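Local structure of sugar ABC transporter substrate-binding protein (Treponema pallidum subsp. pallidum, 5U2P) at residues Val75-Leu80 with His97-Tyr102; Tyr104-Ser109 with Leu309-Lys314; Asn140-Asn145 with Ile263-Gly268; Tyr144-Phe149 with Gly282-Ala287. The protein probably binds a sugar or related small solute in the periplasm and delivers it to an ABC transporter, although its natural ligand is not known. One frame throughout, in Å; residues are numbered along the deposited sequence.

How the contacts relate
Along the chain, contact 1 closes before contact 2 opens; contacts 3 and 4 lie between the halves of contact 2. Contacts 1 and 2, centres 11 Å apart, touch through Leu-80 against His-312 and Leu-99 against Phe-105, contact 2 on strand 307-311 of the first sheet and contact 1 on helix 72-81, which packs against it. Contacts 3 and 4, centres 9 Å apart, share Tyr-144 and Asn-145 and pair strand 138-145 with 263-267 and with 285-288 in a second sheet. About 39 Å separates the centres of contacts 2 and 3, on opposite sides of the chain's centre. This fits the two-lobed build of solute-binding proteins, in which the chain leaves one lobe, forms the other and returns.

Contact 1 (Val75-Leu80 with His97-Tyr102); sequences VLHARL and HALDPY
Leu-99 buries the most surface here, and its two methyl groups have different tasks. CD2 sits over one face of the His-77 imidazole, 3.3 Å from the ring centroid in a close CH-pi contact, while CD1 turns to the helix and meets Leu-80 CD1 at 3.6 Å and Leu-76 CD2 at 4.1 Å. A branched, apolar leucine suits a place that must serve a ring and two aliphatic chains together. With CG of His-77 anti to its carbonyl carbon (chi1 -85°), the ring leans out from helix 72-81 across Leu-99. In this alpha/beta lobe of a solute-binding protein, the helix packs on strands 33-39 and 88-92, and the 97-102 loop folds over its flank before helix 101-104 begins. The edge of the His-77 ring faces the backbone of His-97, where NE2 gives a weak, bent bond to His-97 O (3.3 Å, 124° at the hydrogen); ND1 is held by Pro-73 O. His-97 adds its CB, 3.5 Å from His-77 CE1.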
loop_
_atom_site.group_PDB
_atom_site.type_symbol
_atom_site.label_atom_id
_atom_site.label_comp_id
_atom_site.label_asym_id
_atom_site.label_seq_id
_atom_site.Cartn_x
_atom_site.Cartn_y
_atom_site.Cartn_z
ATOM N N VAL A 75 16.119 -6.050 18.260
ATOM C CA VAL A 75 17.254 -6.944 18.062
ATOM C C VAL A 75 18.087 -6.550 16.853
ATOM O O VAL A 75 19.310 -6.509 16.936
ATOM C CB VAL A 75 16.807 -8.408 17.904
ATOM C CG1 VAL A 75 17.993 -9.305 17.552
ATOM C CG2 VAL A 75 16.168 -8.895 19.181
ATOM N N LEU A 76 17.439 -6.285 15.725
ATOM C CA LEU A 76 18.177 -5.902 14.523
ATOM C C LEU A 76 19.006 -4.631 14.762
ATOM O O LEU A 76 20.181 -4.570 14.388
ATOM C CB LEU A 76 17.218 -5.690 13.358
ATOM C CG LEU A 76 17.826 -5.171 12.055
ATOM C CD1 LEU A 76 18.880 -6.114 11.531
ATOM C CD2 LEU A 76 16.741 -4.939 11.029
ATOM N N HIS A 77 18.397 -3.625 15.388
ATOM C CA HIS A 77 19.106 -2.380 15.703
ATOM C C HIS A 77 20.365 -2.673 16.509
ATOM O O HIS A 77 21.460 -2.211 16.171
ATOM C CB HIS A 77 18.217 -1.420 16.499
ATOM C CG HIS A 77 17.319 -0.570 15.657
ATOM N ND1 HIS A 77 16.284 -1.091 14.910
ATOM C CD2 HIS A 77 17.281 0.771 15.471
ATOM C CE1 HIS A 77 15.652 -0.108 14.293
ATOM N NE2 HIS A 77 16.238 1.030 14.612
ATOM N N ALA A 78 20.204 -3.447 17.579
ATOM C CA ALA A 78 21.328 -3.788 18.455
ATOM C C ALA A 78 22.447 -4.519 17.716
ATOM O O ALA A 78 23.626 -4.237 17.929
ATOM C CB ALA A 78 20.854 -4.635 19.622
ATOM N N ARG A 79 22.076 -5.472 16.861
ATOM C CA ARG A 79 23.062 -6.264 16.123
ATOM C C ARG A 79 23.769 -5.444 15.037
ATOM O O ARG A 79 24.931 -5.685 14.743
ATOM C CB ARG A 79 22.411 -7.497 15.484
ATOM C CG ARG A 79 21.690 -8.413 16.470
ATOM C CD ARG A 79 22.648 -9.259 17.246
ATOM N NE ARG A 79 23.341 -10.217 16.392
ATOM C CZ ARG A 79 22.866 -11.415 16.071
ATOM N NH1 ARG A 79 23.581 -12.217 15.284
ATOM N NH2 ARG A 79 21.683 -11.811 16.538
ATOM N N LEU A 80 23.066 -4.481 14.451
ATOM C CA LEU A 80 23.689 -3.579 13.488
ATOM C C LEU A 80 24.673 -2.662 14.224
ATOM O O LEU A 80 25.787 -2.423 13.760
ATOM C CB LEU A 80 22.632 -2.756 12.744
ATOM C CG LEU A 80 21.809 -3.559 11.699
ATOM C CD1 LEU A 80 20.652 -2.741 11.163
ATOM C CD2 LEU A 80 22.672 -4.051 10.550
ATOM N N HIS A 97 12.696 0.855 9.488
ATOM C CA HIS A 97 12.735 1.089 10.931
ATOM C C HIS A 97 13.556 2.343 11.282
ATOM O O HIS A 97 14.210 2.376 12.321
ATOM C CB HIS A 97 13.349 -0.114 11.670
ATOM C CG HIS A 97 12.882 -1.462 11.195
ATOM N ND1 HIS A 97 13.593 -2.223 10.285
ATOM C CD2 HIS A 97 11.813 -2.216 11.553
ATOM C CE1 HIS A 97 12.969 -3.371 10.089
ATOM N NE2 HIS A 97 11.886 -3.393 10.846
ATOM N N ALA A 98 13.548 3.344 10.403
ATOM C CA ALA A 98 14.282 4.603 10.612
ATOM C C ALA A 98 15.807 4.437 10.677
ATOM O O ALA A 98 16.528 5.372 11.068
ATOM C CB ALA A 98 13.782 5.296 11.880
ATOM N N LEU A 99 16.300 3.264 10.284
ATOM C CA LEU A 99 17.735 3.008 10.182
ATOM C C LEU A 99 18.353 3.777 9.015
ATOM O O LEU A 99 17.710 3.968 7.988
ATOM C CB LEU A 99 17.996 1.507 10.002
ATOM C CG LEU A 99 17.566 0.586 11.150
ATOM C CD1 LEU A 99 17.579 -0.890 10.714
ATOM C CD2 LEU A 99 18.458 0.794 12.359
ATOM N N ASP A 100 19.603 4.209 9.167
ATOM C CA ASP A 100 20.324 4.860 8.070
ATOM C C ASP A 100 20.894 3.816 7.119
ATOM O O ASP A 100 21.908 3.159 7.426
ATOM C CB ASP A 100 21.464 5.749 8.608
ATOM C CG ASP A 100 22.114 6.587 7.517
ATOM O OD1 ASP A 100 21.884 6.317 6.321
ATOM O OD2 ASP A 100 22.861 7.522 7.852
ATOM N N PRO A 101 20.265 3.639 5.942
ATOM C CA PRO A 101 20.773 2.569 5.073
ATOM C C PRO A 101 22.196 2.792 4.556
ATOM O O PRO A 101 22.853 1.831 4.170
ATOM C CB PRO A 101 19.771 2.570 3.905
ATOM C CG PRO A 101 19.296 3.987 3.843
ATOM C CD PRO A 101 19.234 4.446 5.270
ATOM N N TYR A 102 22.669 4.040 4.542
ATOM C CA TYR A 102 24.005 4.327 4.011
ATOM C C TYR A 102 25.077 3.907 5.018
ATOM O O TYR A 102 26.252 3.758 4.673
ATOM C CB TYR A 102 24.113 5.813 3.635
ATOM C CG TYR A 102 23.131 6.140 2.528
ATOM C CD1 TYR A 102 21.874 6.640 2.815
ATOM C CD2 TYR A 102 23.440 5.858 1.198
ATOM C CE1 TYR A 102 20.957 6.902 1.808
ATOM C CE2 TYR A 102 22.534 6.119 0.183
ATOM C CZ TYR A 102 21.296 6.636 0.494
ATOM O OH TYR A 102 20.384 6.878 -0.505
#

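Contact 2 (Tyr104-Ser109 with Leu309-Lys314); sequences YFVDLS and LAVHKK
Phe-105 and Val-106 press against the end of strand 307-311, and here the packing is close. One face of the Phe-105 ring takes Ala-310 CB, 4.1 Å from the ring centroid, and the opposite face lies against the CB of neighbouring Tyr-104; alanine is small enough to let the strand come near the aromatic ring. Val-106 CG2, anti to its carbonyl carbon, meets Val-311 CG1 at 3.6 Å, two beta-branched side chains suited to extended backbone. Two backbone bonds join the segments: Val-106 N to Val-311 O (2.9 Å) and the nearly straight Lys-313 N to Tyr-104 O (2.7 Å). Farther along, water replaces direct pairing, one molecule linking Val-106 O to Val-311 N. The solvent side is looser and more polar. Lys-313 stretches its extended chain past Phe-105, so that NZ reaches Tyr-102 O and a water held by Phe-105 O, while Lys-314 NZ stays 4.4 Å from Tyr-104 CE1. A single beta bridge, Phe-105 with His-312, thus ties the segment after helix 101-104 to an inner strand of the mixed sheet in this alpha/beta lobe, reached after the chain's return from the other lobe.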
loop_
_atom_site.group_PDB
_atom_site.type_symbol
_atom_site.label_atom_id
_atom_site.label_comp_id
_atom_site.label_asym_id
_atom_site.label_seq_id
_atom_site.Cartn_x
_atom_site.Cartn_y
_atom_site.Cartn_z
ATOM N N TYR A 104 24.377 1.011 7.060
ATOM C CA TYR A 104 24.200 -0.405 7.389
ATOM C C TYR A 104 23.933 -1.351 6.235
ATOM O O TYR A 104 24.197 -2.543 6.377
ATOM C CB TYR A 104 23.063 -0.558 8.384
ATOM C CG TYR A 104 23.331 0.101 9.716
ATOM C CD1 TYR A 104 24.408 -0.297 10.493
ATOM C CD2 TYR A 104 22.495 1.093 10.199
ATOM C CE1 TYR A 104 24.652 0.291 11.710
ATOM C CE2 TYR A 104 22.729 1.684 11.413
ATOM C CZ TYR A 104 23.810 1.275 12.163
ATOM O OH TYR A 104 24.063 1.851 13.377
ATOM N N PHE A 105 23.394 -0.848 5.124
ATOM C CA PHE A 105 22.940 -1.730 4.040
ATOM C C PHE A 105 23.607 -1.487 2.695
ATOM O O PHE A 105 23.957 -0.375 2.342
ATOM C CB PHE A 105 21.438 -1.603 3.863
ATOM C CG PHE A 105 20.663 -1.868 5.122
ATOM C CD1 PHE A 105 20.951 -2.985 5.891
ATOM C CD2 PHE A 105 19.657 -1.021 5.531
ATOM C CE1 PHE A 105 20.255 -3.237 7.062
ATOM C CE2 PHE A 105 18.955 -1.261 6.706
ATOM C CZ PHE A 105 19.259 -2.374 7.468
ATOM N N VAL A 106 23.715 -2.548 1.913
ATOM C CA VAL A 106 24.252 -2.438 0.561
ATOM C C VAL A 106 23.217 -1.838 -0.379
ATOM O O VAL A 106 22.070 -2.285 -0.416
ATOM C CB VAL A 106 24.687 -3.809 0.025
ATOM C CG1 VAL A 106 25.206 -3.671 -1.405
ATOM C CG2 VAL A 106 25.742 -4.407 0.936
ATOM N N ASP A 107 23.622 -0.822 -1.145
ATOM C CA ASP A 107 22.743 -0.229 -2.154
ATOM C C ASP A 107 22.567 -1.187 -3.330
ATOM O O ASP A 107 23.532 -1.499 -4.035
ATOM C CB ASP A 107 23.314 1.122 -2.630
ATOM C CG ASP A 107 22.526 1.733 -3.787
ATOM O OD1 ASP A 107 21.407 1.270 -4.059
ATOM O OD2 ASP A 107 23.026 2.687 -4.427
ATOM N N LEU A 108 21.342 -1.692 -3.509
ATOM C CA LEU A 108 21.073 -2.721 -4.510
ATOM C C LEU A 108 20.527 -2.116 -5.803
ATOM O O LEU A 108 20.100 -2.846 -6.708
ATOM C CB LEU A 108 20.068 -3.766 -3.957
ATOM C CG LEU A 108 20.499 -4.489 -2.676
ATOM C CD1 LEU A 108 19.393 -5.403 -2.117
ATOM C CD2 LEU A 108 21.772 -5.261 -2.863
ATOM N N SER A 109 20.548 -0.788 -5.896
ATOM C CA SER A 109 19.849 -0.079 -6.973
ATOM C C SER A 109 20.360 -0.440 -8.368
ATOM O O SER A 109 19.649 -0.259 -9.362
ATOM C CB SER A 109 19.975 1.438 -6.786
ATOM O OG SER A 109 19.383 1.876 -5.566
ATOM N N LEU A 309 14.617 -8.263 2.128
ATOM C CA LEU A 309 15.873 -8.825 2.598
ATOM C C LEU A 309 16.978 -7.865 2.183
ATOM O O LEU A 309 17.185 -7.648 0.991
ATOM C CB LEU A 309 16.118 -10.216 1.999
ATOM C CG LEU A 309 15.104 -11.288 2.331
ATOM C CD1 LEU A 309 15.414 -12.544 1.500
ATOM C CD2 LEU A 309 15.135 -11.602 3.804
ATOM N N ALA A 310 17.662 -7.277 3.158
ATOM C CA ALA A 310 18.800 -6.400 2.889
ATOM C C ALA A 310 20.118 -7.100 3.177
ATOM O O ALA A 310 20.159 -8.052 3.955
ATOM C CB ALA A 310 18.704 -5.118 3.729
ATOM N N VAL A 311 21.193 -6.585 2.581
ATOM C CA VAL A 311 22.555 -7.060 2.850
ATOM C C VAL A 311 23.271 -6.122 3.827
ATOM O O VAL A 311 23.323 -4.912 3.620
ATOM C CB VAL A 311 23.376 -7.174 1.556
ATOM C CG1 VAL A 311 24.782 -7.736 1.838
ATOM C CG2 VAL A 311 22.666 -8.087 0.560
ATOM N N HIS A 312 23.782 -6.710 4.905
ATOM C CA HIS A 312 24.588 -5.991 5.893
ATOM C C HIS A 312 25.900 -5.524 5.273
ATOM O O HIS A 312 26.721 -6.329 4.841
ATOM C CB HIS A 312 24.856 -6.905 7.078
ATOM C CG HIS A 312 25.593 -6.252 8.211
ATOM N ND1 HIS A 312 26.410 -6.968 9.062
ATOM C CD2 HIS A 312 25.611 -4.974 8.659
ATOM C CE1 HIS A 312 26.914 -6.155 9.973
ATOM N NE2 HIS A 312 26.448 -4.938 9.751
ATOM N N LYS A 313 26.065 -4.211 5.247
ATOM C CA LYS A 313 27.169 -3.534 4.575
ATOM C C LYS A 313 28.526 -3.961 5.104
ATOM O O LYS A 313 29.485 -4.070 4.340
ATOM C CB LYS A 313 26.999 -2.019 4.746
ATOM C CG LYS A 313 27.895 -1.183 3.873
ATOM C CD LYS A 313 27.523 0.300 3.943
ATOM C CE LYS A 313 28.383 1.112 2.987
ATOM N NZ LYS A 313 27.990 2.537 2.946
ATOM N N LYS A 314 28.607 -4.195 6.411
ATOM C CA LYS A 314 29.880 -4.548 7.050
ATOM C C LYS A 314 30.155 -6.048 6.999
ATOM O O LYS A 314 31.158 -6.511 7.531
ATOM C CB LYS A 314 29.895 -4.052 8.500
ATOM C CG LYS A 314 29.750 -2.530 8.617
ATOM C CD LYS A 314 29.814 -2.023 10.060
ATOM C CE LYS A 314 29.058 -0.695 10.217
ATOM N NZ LYS A 314 28.972 -0.220 11.630
HETATM O O HOH W 1 25.269 1.915 1.737
HETATM O O HOH W 2 20.899 -4.147 1.065
#

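Contact 3 (Asn140-Asn145 with Ile263-Gly268); sequences NALFYN and IAMYFG. With EDO (1,2-ethanediol), chain E.
Leu-142 and Phe-267 both carry CG anti to the backbone N (chi1 -175° and -177°), which turns their side chains toward the neighbouring strand. Leu-142 CD1 thereby meets Met-265 CB at 3.9 Å, and its CD2 approaches the flexible methionine's SD; the Phe-267 ring slides beside the opposing backbone, bringing CD1 3.3 Å from Ala-141 O and CZ to Asn-140 CB. Phe-143, with chi1 -63°, points to the other face of the sheet, and Gly-268 O lies at the edge of its ring, 3.4 Å from CE2. Five backbone hydrogen bonds run between these antiparallel strands of the second lobe's sheet, with Phe-143 and Tyr-266 a hydrogen-bonded pair and Leu-142 and Phe-267 a non-hydrogen-bonded one. On the Leu-142 face, Met-265 packs on helix 160-172 and Phe-267 on helix 191-214, whereas Tyr-266 packs on helix 251-258 and bonds Ser-183 through its hydroxyl. Glycine suits position 268, since a CB would strike Tyr-266 OH and the preceding carbonyl. At one end a water bridges Asn-145 ND2 and Ile-263 O. At the other, the Asn-140 amide grips both oxygens of an ethanediol, probably from the crystallisation liquor: OD1 accepts from O1, ND2 donates to O2 (2.7 Å).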
loop_
_atom_site.group_PDB
_atom_site.type_symbol
_atom_site.label_atom_id
_atom_site.label_comp_id
_atom_site.label_asym_id
_atom_site.label_seq_id
_atom_site.Cartn_x
_atom_site.Cartn_y
_atom_site.Cartn_z
ATOM N N ASN A 140 -5.229 0.553 -3.483
ATOM C CA ASN A 140 -6.514 1.258 -3.404
ATOM C C ASN A 140 -7.128 1.449 -4.770
ATOM O O ASN A 140 -6.476 1.941 -5.695
ATOM C CB ASN A 140 -6.338 2.635 -2.741
ATOM C CG ASN A 140 -5.885 2.533 -1.289
ATOM O OD1 ASN A 140 -6.291 1.643 -0.551
ATOM N ND2 ASN A 140 -5.005 3.440 -0.888
ATOM N N ALA A 141 -8.393 1.079 -4.900
ATOM C CA ALA A 141 -9.104 1.304 -6.139
ATOM C C ALA A 141 -10.611 1.440 -5.896
ATOM O O ALA A 141 -11.111 1.146 -4.806
ATOM C CB ALA A 141 -8.804 0.151 -7.114
ATOM N N LEU A 142 -11.314 1.865 -6.935
ATOM C CA LEU A 142 -12.771 1.890 -6.971
ATOM C C LEU A 142 -13.258 0.561 -7.496
ATOM O O LEU A 142 -13.078 0.239 -8.670
ATOM C CB LEU A 142 -13.256 3.033 -7.857
ATOM C CG LEU A 142 -14.769 3.256 -7.892
ATOM C CD1 LEU A 142 -15.306 3.692 -6.531
ATOM C CD2 LEU A 142 -15.100 4.296 -8.966
ATOM N N PHE A 143 -13.854 -0.218 -6.611
ATOM C CA PHE A 143 -14.425 -1.502 -6.967
ATOM C C PHE A 143 -15.924 -1.345 -7.155
ATOM O O PHE A 143 -16.588 -0.653 -6.379
ATOM C CB PHE A 143 -14.097 -2.519 -5.896
ATOM C CG PHE A 143 -12.631 -2.759 -5.750
ATOM C CD1 PHE A 143 -11.973 -3.603 -6.624
ATOM C CD2 PHE A 143 -11.893 -2.106 -4.786
ATOM C CE1 PHE A 143 -10.619 -3.824 -6.517
ATOM C CE2 PHE A 143 -10.544 -2.324 -4.662
ATOM C CZ PHE A 143 -9.899 -3.182 -5.541
ATOM N N TYR A 144 -16.454 -1.943 -8.210
ATOM C CA TYR A 144 -17.864 -1.798 -8.496
ATOM C C TYR A 144 -18.502 -3.085 -8.984
ATOM O O TYR A 144 -17.830 -4.006 -9.483
ATOM C CB TYR A 144 -18.094 -0.688 -9.511
ATOM C CG TYR A 144 -17.497 -0.908 -10.879
ATOM C CD1 TYR A 144 -16.192 -0.525 -11.153
ATOM C CD2 TYR A 144 -18.246 -1.478 -11.910
ATOM C CE1 TYR A 144 -15.635 -0.708 -12.411
ATOM C CE2 TYR A 144 -17.698 -1.656 -13.173
ATOM C CZ TYR A 144 -16.394 -1.272 -13.414
ATOM O OH TYR A 144 -15.822 -1.439 -14.647
ATOM N N ASN A 145 -19.805 -3.138 -8.767
ATOM C CA ASN A 145 -20.636 -4.272 -9.151
ATOM C C ASN A 145 -21.088 -4.114 -10.602
ATOM O O ASN A 145 -22.024 -3.359 -10.888
ATOM C CB ASN A 145 -21.844 -4.389 -8.216
ATOM C CG ASN A 145 -22.662 -5.638 -8.481
ATOM O OD1 ASN A 145 -22.704 -6.132 -9.606
ATOM N ND2 ASN A 145 -23.301 -6.169 -7.440
ATOM N N ILE A 263 -24.628 -2.323 -2.405
ATOM C CA ILE A 263 -23.590 -1.317 -2.677
ATOM C C ILE A 263 -23.117 -1.339 -4.137
ATOM O O ILE A 263 -22.633 -2.360 -4.631
ATOM C CB ILE A 263 -22.333 -1.544 -1.817
ATOM C CG1 ILE A 263 -22.680 -1.588 -0.340
ATOM C CG2 ILE A 263 -21.259 -0.455 -2.122
ATOM C CD1 ILE A 263 -21.488 -1.978 0.526
ATOM N N ALA A 264 -23.195 -0.197 -4.800
ATOM C CA ALA A 264 -22.790 -0.102 -6.200
ATOM C C ALA A 264 -21.283 -0.042 -6.332
ATOM O O ALA A 264 -20.696 -0.728 -7.178
ATOM C CB ALA A 264 -23.416 1.121 -6.848
ATOM N N MET A 265 -20.677 0.785 -5.491
ATOM C CA MET A 265 -19.254 1.089 -5.539
ATOM C C MET A 265 -18.654 1.077 -4.135
ATOM O O MET A 265 -19.278 1.531 -3.186
ATOM C CB MET A 265 -19.017 2.461 -6.171
ATOM C CG MET A 265 -19.387 2.559 -7.624
ATOM S SD MET A 265 -19.078 4.200 -8.284
ATOM C CE MET A 265 -20.336 5.143 -7.432
ATOM N N TYR A 266 -17.432 0.567 -4.035
ATOM C CA TYR A 266 -16.662 0.596 -2.802
ATOM C C TYR A 266 -15.281 1.132 -3.131
ATOM O O TYR A 266 -14.664 0.662 -4.071
ATOM C CB TYR A 266 -16.567 -0.807 -2.174
ATOM C CG TYR A 266 -15.538 -0.849 -1.066
ATOM C CD1 TYR A 266 -15.819 -0.322 0.189
ATOM C CD2 TYR A 266 -14.267 -1.339 -1.298
ATOM C CE1 TYR A 266 -14.860 -0.356 1.207
ATOM C CE2 TYR A 266 -13.315 -1.355 -0.308
ATOM C CZ TYR A 266 -13.616 -0.858 0.937
ATOM O OH TYR A 266 -12.633 -0.891 1.889
ATOM N N PHE A 267 -14.803 2.148 -2.406
ATOM C CA PHE A 267 -13.431 2.592 -2.564
ATOM C C PHE A 267 -12.594 2.160 -1.371
ATOM O O PHE A 267 -12.928 2.440 -0.220
ATOM C CB PHE A 267 -13.289 4.110 -2.716
ATOM C CG PHE A 267 -11.869 4.513 -2.946
ATOM C CD1 PHE A 267 -11.303 4.354 -4.196
ATOM C CD2 PHE A 267 -11.057 4.941 -1.897
ATOM C CE1 PHE A 267 -9.970 4.651 -4.413
ATOM C CE2 PHE A 267 -9.743 5.243 -2.115
ATOM C CZ PHE A 267 -9.196 5.103 -3.372
ATOM N N GLY A 268 -11.496 1.479 -1.660
ATOM C CA GLY A 268 -10.606 1.022 -0.629
ATOM C C GLY A 268 -9.647 -0.035 -1.104
ATOM O O GLY A 268 -9.344 -0.156 -2.298
HETATM C C1 EDO E . -3.601 1.108 2.321
HETATM O O1 EDO E . -4.414 0.738 1.208
HETATM C C2 EDO E . -3.390 2.610 2.424
HETATM O O2 EDO E . -4.354 3.404 1.736
HETATM O O HOH W 3 -23.132 -5.034 -4.939
#

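Contact 4 (Tyr144-Phe149 with Gly282-Ala287); sequences YNKDLF and GINLGA
Tyr-144 and Gly-286 form an antiparallel hydrogen-bonded pair, Gly-286 N donating to Tyr-144 O (2.8 Å) and Tyr-144 N to Gly-286 O (2.9 Å). Asn-145 and Leu-285 follow as a non-hydrogen-bonded pair. As the chain bends from strand into helix, Lys-146 N reaches Asn-284 O at 2.8 Å, so the pairing carries on into the first turn. The Tyr-144 side chain takes the crowded position between backbone N and carbonyl carbon (chi1 63°), which sets one ring face over Gly-286 CA, 4.0 Å from the centroid. Glycine fits because a CB would run into that ring. The phenol oxygen goes to Glu-156. This strand-to-helix junction lies at the C-terminal end of an inner strand, 138-145, of the second lobe's sheet, where helix 146-151 begins with Asn-145 as N-cap: its OD1 accepts from Leu-148 N and, weakly, from Asp-147 N. Short and polar, asparagine can fold back onto these early amides. Asn-284 crosses the extended Lys-146 chain at about a right angle, with OD1 3.3 Å from Lys-146 CD, and its ND2 makes a weak bond to Asp-147 OD1 (3.3 Å), the amide and carboxylate planes turned 55° apart. One water accepts from Asn-284 N and donates to Asn-145 OD1 and Asp-147 OD2, while Leu-285 packs on helices 251-258 and 270-279.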
loop_
_atom_site.group_PDB
_atom_site.type_symbol
_atom_site.label_atom_id
_atom_site.label_comp_id
_atom_site.label_asym_id
_atom_site.label_seq_id
_atom_site.Cartn_x
_atom_site.Cartn_y
_atom_site.Cartn_z
ATOM N N TYR A 144 -16.454 -1.943 -8.210
ATOM C CA TYR A 144 -17.864 -1.798 -8.496
ATOM C C TYR A 144 -18.502 -3.085 -8.984
ATOM O O TYR A 144 -17.830 -4.006 -9.483
ATOM C CB TYR A 144 -18.094 -0.688 -9.511
ATOM C CG TYR A 144 -17.497 -0.908 -10.879
ATOM C CD1 TYR A 144 -16.192 -0.525 -11.153
ATOM C CD2 TYR A 144 -18.246 -1.478 -11.910
ATOM C CE1 TYR A 144 -15.635 -0.708 -12.411
ATOM C CE2 TYR A 144 -17.698 -1.656 -13.173
ATOM C CZ TYR A 144 -16.394 -1.272 -13.414
ATOM O OH TYR A 144 -15.822 -1.439 -14.647
ATOM N N ASN A 145 -19.805 -3.138 -8.767
ATOM C CA ASN A 145 -20.636 -4.272 -9.151
ATOM C C ASN A 145 -21.088 -4.114 -10.602
ATOM O O ASN A 145 -22.024 -3.359 -10.888
ATOM C CB ASN A 145 -21.844 -4.389 -8.216
ATOM C CG ASN A 145 -22.662 -5.638 -8.481
ATOM O OD1 ASN A 145 -22.704 -6.132 -9.606
ATOM N ND2 ASN A 145 -23.301 -6.169 -7.440
ATOM N N LYS A 146 -20.419 -4.835 -11.500
ATOM C CA LYS A 146 -20.659 -4.727 -12.944
ATOM C C LYS A 146 -22.111 -5.012 -13.333
ATOM O O LYS A 146 -22.626 -4.418 -14.277
ATOM C CB LYS A 146 -19.752 -5.692 -13.707
ATOM C CG LYS A 146 -18.300 -5.298 -13.811
ATOM C CD LYS A 146 -17.541 -6.295 -14.679
ATOM C CE LYS A 146 -16.148 -5.803 -15.015
ATOM N NZ LYS A 146 -15.408 -6.772 -15.870
ATOM N N ASP A 147 -22.764 -5.920 -12.610
ATOM C CA ASP A 147 -24.147 -6.287 -12.921
ATOM C C ASP A 147 -25.095 -5.154 -12.591
ATOM O O ASP A 147 -26.000 -4.869 -13.365
ATOM C CB ASP A 147 -24.581 -7.549 -12.166
ATOM C CG ASP A 147 -23.900 -8.808 -12.675
ATOM O OD1 ASP A 147 -23.459 -8.834 -13.842
ATOM O OD2 ASP A 147 -23.816 -9.786 -11.900
ATOM N N LEU A 148 -24.895 -4.508 -11.444
ATOM C CA LEU A 148 -25.713 -3.355 -11.076
ATOM C C LEU A 148 -25.487 -2.210 -12.048
ATOM O O LEU A 148 -26.427 -1.518 -12.441
ATOM C CB LEU A 148 -25.399 -2.874 -9.662
ATOM C CG LEU A 148 -25.917 -3.706 -8.501
ATOM C CD1 LEU A 148 -25.339 -3.180 -7.197
ATOM C CD2 LEU A 148 -27.441 -3.671 -8.461
ATOM N N PHE A 149 -24.230 -2.000 -12.420
ATOM C CA PHE A 149 -23.903 -0.969 -13.391
ATOM C C PHE A 149 -24.647 -1.212 -14.699
ATOM O O PHE A 149 -25.171 -0.278 -15.298
ATOM C CB PHE A 149 -22.399 -0.915 -13.643
ATOM C CG PHE A 149 -21.673 0.040 -12.746
ATOM C CD1 PHE A 149 -22.011 0.145 -11.405
ATOM C CD2 PHE A 149 -20.644 0.829 -13.237
ATOM C CE1 PHE A 149 -21.340 1.024 -10.580
ATOM C CE2 PHE A 149 -19.973 1.706 -12.406
ATOM C CZ PHE A 149 -20.326 1.800 -11.080
ATOM N N GLY A 282 -19.144 -15.865 -7.478
ATOM C CA GLY A 282 -19.699 -15.550 -8.775
ATOM C C GLY A 282 -19.986 -14.083 -8.985
ATOM O O GLY A 282 -20.563 -13.715 -10.003
ATOM N N ILE A 283 -19.604 -13.227 -8.040
ATOM C CA ILE A 283 -19.927 -11.825 -8.197
ATOM C C ILE A 283 -19.076 -11.225 -9.320
ATOM O O ILE A 283 -17.935 -11.615 -9.531
ATOM C CB ILE A 283 -19.738 -11.044 -6.873
ATOM C CG1 ILE A 283 -20.445 -9.690 -6.948
ATOM C CG2 ILE A 283 -18.283 -10.914 -6.525
ATOM C CD1 ILE A 283 -20.629 -9.035 -5.598
ATOM N N ASN A 284 -19.692 -10.314 -10.059
ATOM C CA ASN A 284 -19.074 -9.673 -11.206
ATOM C C ASN A 284 -18.529 -8.297 -10.806
ATOM O O ASN A 284 -19.253 -7.319 -10.813
ATOM C CB ASN A 284 -20.089 -9.539 -12.341
ATOM C CG ASN A 284 -19.434 -9.246 -13.665
ATOM O OD1 ASN A 284 -18.223 -9.425 -13.822
ATOM N ND2 ASN A 284 -20.226 -8.793 -14.631
ATOM N N LEU A 285 -17.271 -8.291 -10.408
ATOM C CA LEU A 285 -16.641 -7.117 -9.829
ATOM C C LEU A 285 -15.708 -6.476 -10.833
ATOM O O LEU A 285 -14.923 -7.161 -11.481
ATOM C CB LEU A 285 -15.867 -7.521 -8.570
ATOM C CG LEU A 285 -15.661 -6.505 -7.455
ATOM C CD1 LEU A 285 -16.991 -6.157 -6.854
ATOM C CD2 LEU A 285 -14.738 -7.074 -6.382
ATOM N N GLY A 286 -15.788 -5.159 -10.955
ATOM C CA GLY A 286 -14.826 -4.399 -11.729
ATOM C C GLY A 286 -14.003 -3.521 -10.811
ATOM O O GLY A 286 -14.384 -3.311 -9.654
ATOM N N ALA A 287 -12.873 -3.033 -11.314
ATOM C CA ALA A 287 -11.986 -2.149 -10.548
ATOM C C ALA A 287 -11.335 -1.107 -11.444
ATOM O O ALA A 287 -10.695 -1.439 -12.445
ATOM C CB ALA A 287 -10.914 -2.949 -9.843
HETATM O O HOH W 4 -22.226 -9.180 -9.785
#